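Local coordinates for CIR protein (Plasmodium chabaudi chabaudi, PDB 6ZYV) that is of unknown function but belongs to the Plasmodium-interspersed repeat (PIR) variant antigen family of the malaria parasite, probably displayed at infected red blood cells, at residues Q81-L93 with N135-M147. The protein carries 5 engineered substitutions. Sequence-based numbering, arbitrary orientation.
Sequences QNEKDQYAGYAIL and NYKGIVDKKIDLM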
ATOM      1  N   GLN A  81      15.662   9.384   0.533  1.00 56.15           N
ATOM      2  CA  GLN A  81      15.850   7.930   0.416  1.00 56.52           C
ATOM      3  C   GLN A  81      14.835   7.168   1.274  1.00 54.25           C
ATOM      4  O   GLN A  81      14.258   6.192   0.814  1.00 53.72           O
ATOM      5  CB  GLN A  81      17.265   7.523   0.819  1.00 60.65           C
ATOM      6  CG  GLN A  81      17.611   6.131   0.324  1.00 67.93           C
ATOM      7  CD  GLN A  81      18.118   6.152  -1.102  1.00 78.09           C
ATOM      8  OE1 GLN A  81      17.476   6.693  -2.022  1.00 80.26           O
ATOM      9  NE2 GLN A  81      19.276   5.544  -1.315  1.00 80.70           N
ATOM     10  N   ASN A  82      14.573   7.668   2.478  1.00 53.40           N
ATOM     11  CA  ASN A  82      13.616   7.097   3.409  1.00 53.11           C
ATOM     12  C   ASN A  82      12.180   7.155   2.869  1.00 51.42           C
ATOM     13  O   ASN A  82      11.431   6.189   3.035  1.00 51.10           O
ATOM     14  CB  ASN A  82      13.744   7.774   4.783  1.00 56.62           C
ATOM     15  CG  ASN A  82      12.737   7.298   5.809  1.00 64.89           C
ATOM     16  OD1 ASN A  82      12.651   6.094   6.154  1.00 66.97           O
ATOM     17  ND2 ASN A  82      11.929   8.239   6.313  1.00 67.20           N
ATOM     18  N   GLU A  83      11.799   8.276   2.206  1.00 50.14           N
ATOM     19  CA  GLU A  83      10.470   8.435   1.627  1.00 48.06           C
ATOM     20  C   GLU A  83      10.336   7.510   0.430  1.00 45.94           C
ATOM     21  O   GLU A  83       9.362   6.798   0.346  1.00 45.04           O
ATOM     22  CB  GLU A  83      10.191   9.904   1.213  1.00 50.34           C
ATOM     23  CG  GLU A  83       9.837  10.815   2.378  1.00 55.00           C
ATOM     24  CD  GLU A  83       9.921  12.301   2.066  1.00 64.28           C
ATOM     25  OE1 GLU A  83       8.975  13.044   2.424  1.00 68.58           O
ATOM     26  OE2 GLU A  83      10.926  12.724   1.450  1.00 65.25           O
ATOM     27  N   LYS A  84      11.318   7.466  -0.470  1.00 45.86           N
ATOM     28  CA  LYS A  84      11.272   6.573  -1.635  1.00 46.02           C
ATOM     29  C   LYS A  84      11.068   5.105  -1.201  1.00 45.20           C
ATOM     30  O   LYS A  84      10.218   4.408  -1.763  1.00 44.23           O
ATOM     31  CB  LYS A  84      12.574   6.674  -2.446  1.00 48.70           C
ATOM     32  CG  LYS A  84      12.616   7.850  -3.366  1.00 55.33           C
ATOM     33  CD  LYS A  84      14.053   8.234  -3.661  1.00 61.47           C
ATOM     34  CE  LYS A  84      14.163   9.390  -4.621  1.00 65.64           C
ATOM     35  NZ  LYS A  84      15.582   9.804  -4.786  1.00 68.77           N
ATOM     36  N   ASP A  85      11.813   4.690  -0.149  1.00 44.77           N
ATOM     37  CA  ASP A  85      11.763   3.340   0.397  1.00 44.95           C
ATOM     38  C   ASP A  85      10.371   3.048   0.988  1.00 44.88           C
ATOM     39  O   ASP A  85       9.772   2.023   0.688  1.00 44.52           O
ATOM     40  CB  ASP A  85      12.875   3.165   1.455  1.00 47.09           C
ATOM     41  CG  ASP A  85      12.898   1.790   2.083  1.00 55.14           C
ATOM     42  OD1 ASP A  85      12.164   1.576   3.081  1.00 56.97           O
ATOM     43  OD2 ASP A  85      13.638   0.919   1.576  1.00 59.10           O
ATOM     44  N   GLN A  86       9.848   3.972   1.794  1.00 45.06           N
ATOM     45  CA  GLN A  86       8.538   3.831   2.399  1.00 45.38           C
ATOM     46  C   GLN A  86       7.428   3.737   1.328  1.00 43.89           C
ATOM     47  O   GLN A  86       6.581   2.854   1.425  1.00 43.52           O
ATOM     48  CB  GLN A  86       8.291   5.031   3.329  1.00 49.53           C
ATOM     49  CG  GLN A  86       7.219   4.799   4.364  1.00 58.27           C
ATOM     50  CD  GLN A  86       6.848   6.064   5.135  1.00 68.70           C
ATOM     51  OE1 GLN A  86       6.966   7.195   4.653  1.00 72.70           O
ATOM     52  NE2 GLN A  86       6.353   5.900   6.352  1.00 69.58           N
ATOM     53  N   TYR A  87       7.455   4.603   0.299  1.00 42.48           N
ATOM     54  CA  TYR A  87       6.430   4.611  -0.732  1.00 41.80           C
ATOM     55  C   TYR A  87       6.516   3.419  -1.635  1.00 41.11           C
ATOM     56  O   TYR A  87       5.472   2.885  -2.020  1.00 41.01           O
ATOM     57  CB  TYR A  87       6.426   5.943  -1.516  1.00 42.07           C
ATOM     58  CG  TYR A  87       6.026   7.082  -0.604  1.00 43.26           C
ATOM     59  CD1 TYR A  87       4.970   6.943   0.287  1.00 44.30           C
ATOM     60  CD2 TYR A  87       6.742   8.272  -0.581  1.00 44.31           C
ATOM     61  CE1 TYR A  87       4.654   7.946   1.195  1.00 45.64           C
ATOM     62  CE2 TYR A  87       6.430   9.287   0.321  1.00 45.62           C
ATOM     63  CZ  TYR A  87       5.379   9.119   1.201  1.00 47.20           C
ATOM     64  OH  TYR A  87       5.034  10.117   2.070  1.00 50.44           O
ATOM     65  N   ALA A  88       7.735   2.953  -1.943  1.00 40.50           N
ATOM     66  CA  ALA A  88       7.883   1.733  -2.751  1.00 41.07           C
ATOM     67  C   ALA A  88       7.295   0.533  -1.983  1.00 41.36           C
ATOM     68  O   ALA A  88       6.612  -0.301  -2.564  1.00 42.58           O
ATOM     69  CB  ALA A  88       9.345   1.477  -3.070  1.00 41.28           C
ATOM     70  N   GLY A  89       7.501   0.509  -0.675  1.00 40.42           N
ATOM     71  CA  GLY A  89       6.972  -0.532   0.180  1.00 40.19           C
ATOM     72  C   GLY A  89       5.463  -0.570   0.220  1.00 39.73           C
ATOM     73  O   GLY A  89       4.902  -1.665   0.185  1.00 39.54           O
ATOM     74  N   TYR A  90       4.785   0.609   0.286  1.00 39.86           N
ATOM     75  CA  TYR A  90       3.313   0.662   0.288  1.00 40.32           C
ATOM     76  C   TYR A  90       2.749   0.182  -1.028  1.00 40.34           C
ATOM     77  O   TYR A  90       1.790  -0.582  -1.019  1.00 41.39           O
ATOM     78  CB  TYR A  90       2.784   2.082   0.534  1.00 41.06           C
ATOM     79  CG  TYR A  90       3.038   2.620   1.912  1.00 42.56           C
ATOM     80  CD1 TYR A  90       2.759   1.861   3.034  1.00 43.46           C
ATOM     81  CD2 TYR A  90       3.468   3.927   2.099  1.00 44.10           C
ATOM     82  CE1 TYR A  90       2.968   2.364   4.304  1.00 44.47           C
ATOM     83  CE2 TYR A  90       3.695   4.435   3.358  1.00 45.68           C
ATOM     84  CZ  TYR A  90       3.448   3.650   4.460  1.00 46.67           C
ATOM     85  OH  TYR A  90       3.638   4.253   5.669  1.00 49.56           O
ATOM     86  N   ALA A  91       3.329   0.628  -2.149  1.00 39.65           N
ATOM     87  CA  ALA A  91       2.880   0.289  -3.493  1.00 39.50           C
ATOM     88  C   ALA A  91       3.093  -1.189  -3.779  1.00 40.01           C
ATOM     89  O   ALA A  91       2.218  -1.834  -4.342  1.00 40.41           O
ATOM     90  CB  ALA A  91       3.624   1.143  -4.523  1.00 39.07           C
ATOM     91  N   ILE A  92       4.240  -1.741  -3.359  1.00 39.86           N
ATOM     92  CA  ILE A  92       4.547  -3.157  -3.566  1.00 40.22           C
ATOM     93  C   ILE A  92       3.725  -4.062  -2.635  1.00 40.00           C
ATOM     94  O   ILE A  92       3.382  -5.177  -3.020  1.00 40.70           O
ATOM     95  CB  ILE A  92       6.073  -3.380  -3.497  1.00 40.99           C
ATOM     96  CG1 ILE A  92       6.718  -2.722  -4.749  1.00 42.16           C
ATOM     97  CG2 ILE A  92       6.459  -4.873  -3.393  1.00 41.27           C
ATOM     98  CD1 ILE A  92       8.198  -2.562  -4.690  1.00 44.44           C
ATOM     99  N   LEU A  93       3.302  -3.553  -1.479  1.00 39.77           N
ATOM    100  CA  LEU A  93       2.400  -4.267  -0.578  1.00 39.56           C
ATOM    101  C   LEU A  93       1.029  -4.351  -1.257  1.00 39.00           C
ATOM    102  O   LEU A  93       0.421  -5.416  -1.267  1.00 39.17           O
ATOM    103  CB  LEU A  93       2.283  -3.533   0.781  1.00 39.43           C
ATOM    104  CG  LEU A  93       1.295  -4.139   1.778  1.00 41.37           C
ATOM    105  CD1 LEU A  93       1.715  -5.586   2.147  1.00 42.03           C
ATOM    106  CD2 LEU A  93       1.148  -3.231   3.040  1.00 41.47           C
ATOM    107  N   ASN A 135      19.862   2.738  -7.370  1.00 70.73           N
ATOM    108  CA  ASN A 135      19.499   2.750  -5.950  1.00 67.75           C
ATOM    109  C   ASN A 135      18.006   2.409  -5.770  1.00 62.84           C
ATOM    110  O   ASN A 135      17.643   1.727  -4.819  1.00 62.16           O
ATOM    111  CB  ASN A 135      19.812   4.103  -5.321  1.00 70.08           C
ATOM    112  CG  ASN A 135      21.058   4.109  -4.460  1.00 76.23           C
ATOM    113  OD1 ASN A 135      21.091   4.722  -3.386  1.00 78.53           O
ATOM    114  ND2 ASN A 135      22.120   3.438  -4.905  1.00 77.49           N
ATOM    115  N   TYR A 136      17.157   2.864  -6.704  1.00 59.26           N
ATOM    116  CA  TYR A 136      15.730   2.618  -6.649  1.00 55.60           C
ATOM    117  C   TYR A 136      15.399   1.177  -6.965  1.00 53.32           C
ATOM    118  O   TYR A 136      14.539   0.583  -6.320  1.00 51.91           O
ATOM    119  CB  TYR A 136      14.955   3.554  -7.591  1.00 54.40           C
ATOM    120  CG  TYR A 136      13.473   3.531  -7.275  1.00 52.89           C
ATOM    121  CD1 TYR A 136      12.986   4.075  -6.095  1.00 53.26           C
ATOM    122  CD2 TYR A 136      12.571   2.873  -8.108  1.00 53.03           C
ATOM    123  CE1 TYR A 136      11.636   4.028  -5.781  1.00 53.72           C
ATOM    124  CE2 TYR A 136      11.213   2.838  -7.817  1.00 53.18           C
ATOM    125  CZ  TYR A 136      10.753   3.405  -6.644  1.00 54.55           C
ATOM    126  OH  TYR A 136       9.424   3.362  -6.319  1.00 56.29           O
ATOM    127  N   LYS A 137      16.097   0.606  -7.954  1.00 52.92           N
ATOM    128  CA  LYS A 137      15.905  -0.792  -8.319  1.00 52.50           C
ATOM    129  C   LYS A 137      16.239  -1.713  -7.108  1.00 51.74           C
ATOM    130  O   LYS A 137      15.504  -2.655  -6.857  1.00 51.99           O
ATOM    131  CB  LYS A 137      16.743  -1.158  -9.562  1.00 54.37           C
ATOM    132  CG  LYS A 137      16.522  -2.590 -10.062  1.00 58.56           C
ATOM    133  CD  LYS A 137      15.043  -2.926 -10.346  1.00 62.13           C
ATOM    134  CE  LYS A 137      14.833  -4.409 -10.589  1.00 65.88           C
ATOM    135  NZ  LYS A 137      13.391  -4.770 -10.663  1.00 66.02           N
ATOM    136  N   GLY A 138      17.244  -1.343  -6.323  1.00 50.53           N
ATOM    137  CA  GLY A 138      17.626  -2.073  -5.125  1.00 50.64           C
ATOM    138  C   GLY A 138      16.533  -2.026  -4.082  1.00 50.01           C
ATOM    139  O   GLY A 138      16.266  -3.034  -3.434  1.00 50.02           O
ATOM    140  N   ILE A 139      15.892  -0.860  -3.918  1.00 49.23           N
ATOM    141  CA  ILE A 139      14.767  -0.669  -3.004  1.00 48.58           C
ATOM    142  C   ILE A 139      13.607  -1.572  -3.447  1.00 47.66           C
ATOM    143  O   ILE A 139      13.062  -2.300  -2.630  1.00 47.25           O
ATOM    144  CB  ILE A 139      14.347   0.831  -2.960  1.00 49.19           C
ATOM    145  CG1 ILE A 139      15.404   1.674  -2.224  1.00 51.11           C
ATOM    146  CG2 ILE A 139      12.966   1.011  -2.322  1.00 48.54           C
ATOM    147  CD1 ILE A 139      15.124   3.214  -2.234  1.00 52.49           C
ATOM    148  N   VAL A 140      13.235  -1.519  -4.739  1.00 47.15           N
ATOM    149  CA  VAL A 140      12.156  -2.329  -5.289  1.00 46.60           C
ATOM    150  C   VAL A 140      12.430  -3.823  -5.098  1.00 46.99           C
ATOM    151  O   VAL A 140      11.538  -4.560  -4.642  1.00 47.22           O
ATOM    152  CB  VAL A 140      11.912  -1.995  -6.775  1.00 46.31           C
ATOM    153  CG1 VAL A 140      10.988  -3.018  -7.426  1.00 46.03           C
ATOM    154  CG2 VAL A 140      11.362  -0.600  -6.920  1.00 46.44           C
ATOM    155  N   ASP A 141      13.657  -4.257  -5.422  1.00 46.95           N
ATOM    156  CA  ASP A 141      14.049  -5.652  -5.261  1.00 48.46           C
ATOM    157  C   ASP A 141      13.961  -6.121  -3.807  1.00 46.81           C
ATOM    158  O   ASP A 141      13.549  -7.255  -3.569  1.00 46.95           O
ATOM    159  CB  ASP A 141      15.468  -5.888  -5.790  1.00 53.92           C
ATOM    160  CG  ASP A 141      15.542  -6.058  -7.282  1.00 66.24           C
ATOM    161  OD1 ASP A 141      14.500  -6.450  -7.894  1.00 67.93           O
ATOM    162  OD2 ASP A 141      16.640  -5.802  -7.857  1.00 72.04           O
ATOM    163  N   LYS A 142      14.362  -5.255  -2.847  1.00 44.93           N
ATOM    164  CA  LYS A 142      14.309  -5.591  -1.441  1.00 43.87           C
ATOM    165  C   LYS A 142      12.865  -5.731  -1.011  1.00 42.58           C
ATOM    166  O   LYS A 142      12.558  -6.665  -0.298  1.00 42.33           O
ATOM    167  CB  LYS A 142      14.989  -4.511  -0.582  1.00 45.72           C
ATOM    168  CG  LYS A 142      15.942  -5.070   0.484  1.00 51.21           C
ATOM    169  CD  LYS A 142      15.412  -6.156   1.439  1.00 53.25           C
ATOM    170  CE  LYS A 142      16.584  -7.022   1.860  1.00 55.98           C
ATOM    171  NZ  LYS A 142      16.266  -8.155   2.791  1.00 56.23           N
ATOM    172  N   LYS A 143      11.975  -4.828  -1.461  1.00 42.10           N
ATOM    173  CA  LYS A 143      10.563  -4.884  -1.113  1.00 42.21           C
ATOM    174  C   LYS A 143       9.914  -6.138  -1.683  1.00 42.68           C
ATOM    175  O   LYS A 143       9.152  -6.784  -0.973  1.00 42.29           O
ATOM    176  CB  LYS A 143       9.816  -3.592  -1.511  1.00 42.90           C
ATOM    177  CG  LYS A 143      10.361  -2.320  -0.867  1.00 46.67           C
ATOM    178  CD  LYS A 143      10.290  -2.337   0.672  1.00 50.62           C
ATOM    179  CE  LYS A 143      10.846  -1.076   1.334  1.00 53.33           C
ATOM    180  NZ  LYS A 143      10.564  -1.020   2.820  1.00 54.52           N
ATOM    181  N   ILE A 144      10.272  -6.531  -2.928  1.00 43.38           N
ATOM    182  CA  ILE A 144       9.747  -7.760  -3.546  1.00 44.05           C
ATOM    183  C   ILE A 144      10.223  -8.995  -2.758  1.00 44.92           C
ATOM    184  O   ILE A 144       9.429  -9.891  -2.458  1.00 45.51           O
ATOM    185  CB  ILE A 144      10.125  -7.829  -5.057  1.00 44.47           C
ATOM    186  CG1 ILE A 144       9.304  -6.845  -5.859  1.00 45.66           C
ATOM    187  CG2 ILE A 144      10.012  -9.253  -5.632  1.00 44.62           C
ATOM    188  CD1 ILE A 144       9.846  -6.627  -7.274  1.00 47.85           C
ATOM    189  N   ASP A 145      11.488  -8.997  -2.365  1.00 45.25           N
ATOM    190  CA  ASP A 145      12.061 -10.088  -1.588  1.00 46.39           C
ATOM    191  C   ASP A 145      11.408 -10.182  -0.205  1.00 44.97           C
ATOM    192  O   ASP A 145      11.138 -11.281   0.271  1.00 45.38           O
ATOM    193  CB  ASP A 145      13.576  -9.932  -1.480  1.00 52.28           C
ATOM    194  CG  ASP A 145      14.275 -11.187  -1.008  1.00 65.28           C
ATOM    195  OD1 ASP A 145      13.908 -12.290  -1.491  1.00 70.10           O
ATOM    196  OD2 ASP A 145      15.188 -11.078  -0.150  1.00 69.35           O
ATOM    197  N   LEU A 146      11.088  -9.032   0.405  1.00 43.04           N
ATOM    198  CA  LEU A 146      10.394  -8.973   1.670  1.00 41.91           C
ATOM    199  C   LEU A 146       8.988  -9.547   1.539  1.00 40.62           C
ATOM    200  O   LEU A 146       8.563 -10.244   2.444  1.00 40.32           O
ATOM    201  CB  LEU A 146      10.319  -7.544   2.187  1.00 41.41           C
ATOM    202  CG  LEU A 146      11.555  -7.065   2.909  1.00 43.36           C
ATOM    203  CD1 LEU A 146      11.470  -5.573   3.160  1.00 43.95           C
ATOM    204  CD2 LEU A 146      11.822  -7.902   4.202  1.00 42.26           C
ATOM    205  N   MET A 147       8.284  -9.284   0.435  1.00 39.93           N
ATOM    206  CA  MET A 147       6.948  -9.852   0.232  1.00 40.45           C
ATOM    207  C   MET A 147       7.006 -11.361   0.129  1.00 43.15           C
ATOM    208  O   MET A 147       6.139 -12.034   0.680  1.00 43.12           O
ATOM    209  CB  MET A 147       6.219  -9.224  -0.976  1.00 40.14           C
ATOM    210  CG  MET A 147       6.072  -7.702  -0.880  1.00 40.34           C
ATOM    211  SD  MET A 147       4.953  -7.100   0.397  1.00 43.57           S
ATOM    212  CE  MET A 147       6.087  -6.706   1.714  1.00 40.52           C
TER
HETATM  213  O   HOH W   1       8.846   5.209  -4.162  1.00 59.45           O
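Q81 reaches N135 at the exposed end of the helix pair. Its NE2 donates to N135 OD1 at 2.9 Å, with the oxygen in the Q81 amide plane. The bond is bent, 145° at the hydrogen, and the two amide planes are 39° apart. A water bridges K84 O and Y136 OH; it lies in the plane of the Y136 ring, at its edge. D85 forms a salt bridge with K143, NZ to OD1 3.1 Å, and NZ comes from above the carboxylate plane. I139 fits as a knob among Q81, K84, D85 and A88, with CG2 3.7 Å from A88 CB. This is knobs-into-holes packing between two helices of the alpha-helical PIR ectodomain, crossing at -42°. K143 is a second knob, among D85, A88, G89 and I92, its CD 3.8 Å from the bare backbone at G89 CA. A bend at chi2 sends its chain across to the D85 carboxylate. I92 is the knob from helix 81-101, set among V140, K143, I144 and M147. Its CD1 touches K143 CB at 3.7 Å, while CG2 faces M147 CG and I144. V140 and I144 also touch Y114 of helix 110-118. L93 meets the M147 sulfur, CD1 to SD 4.0 Å.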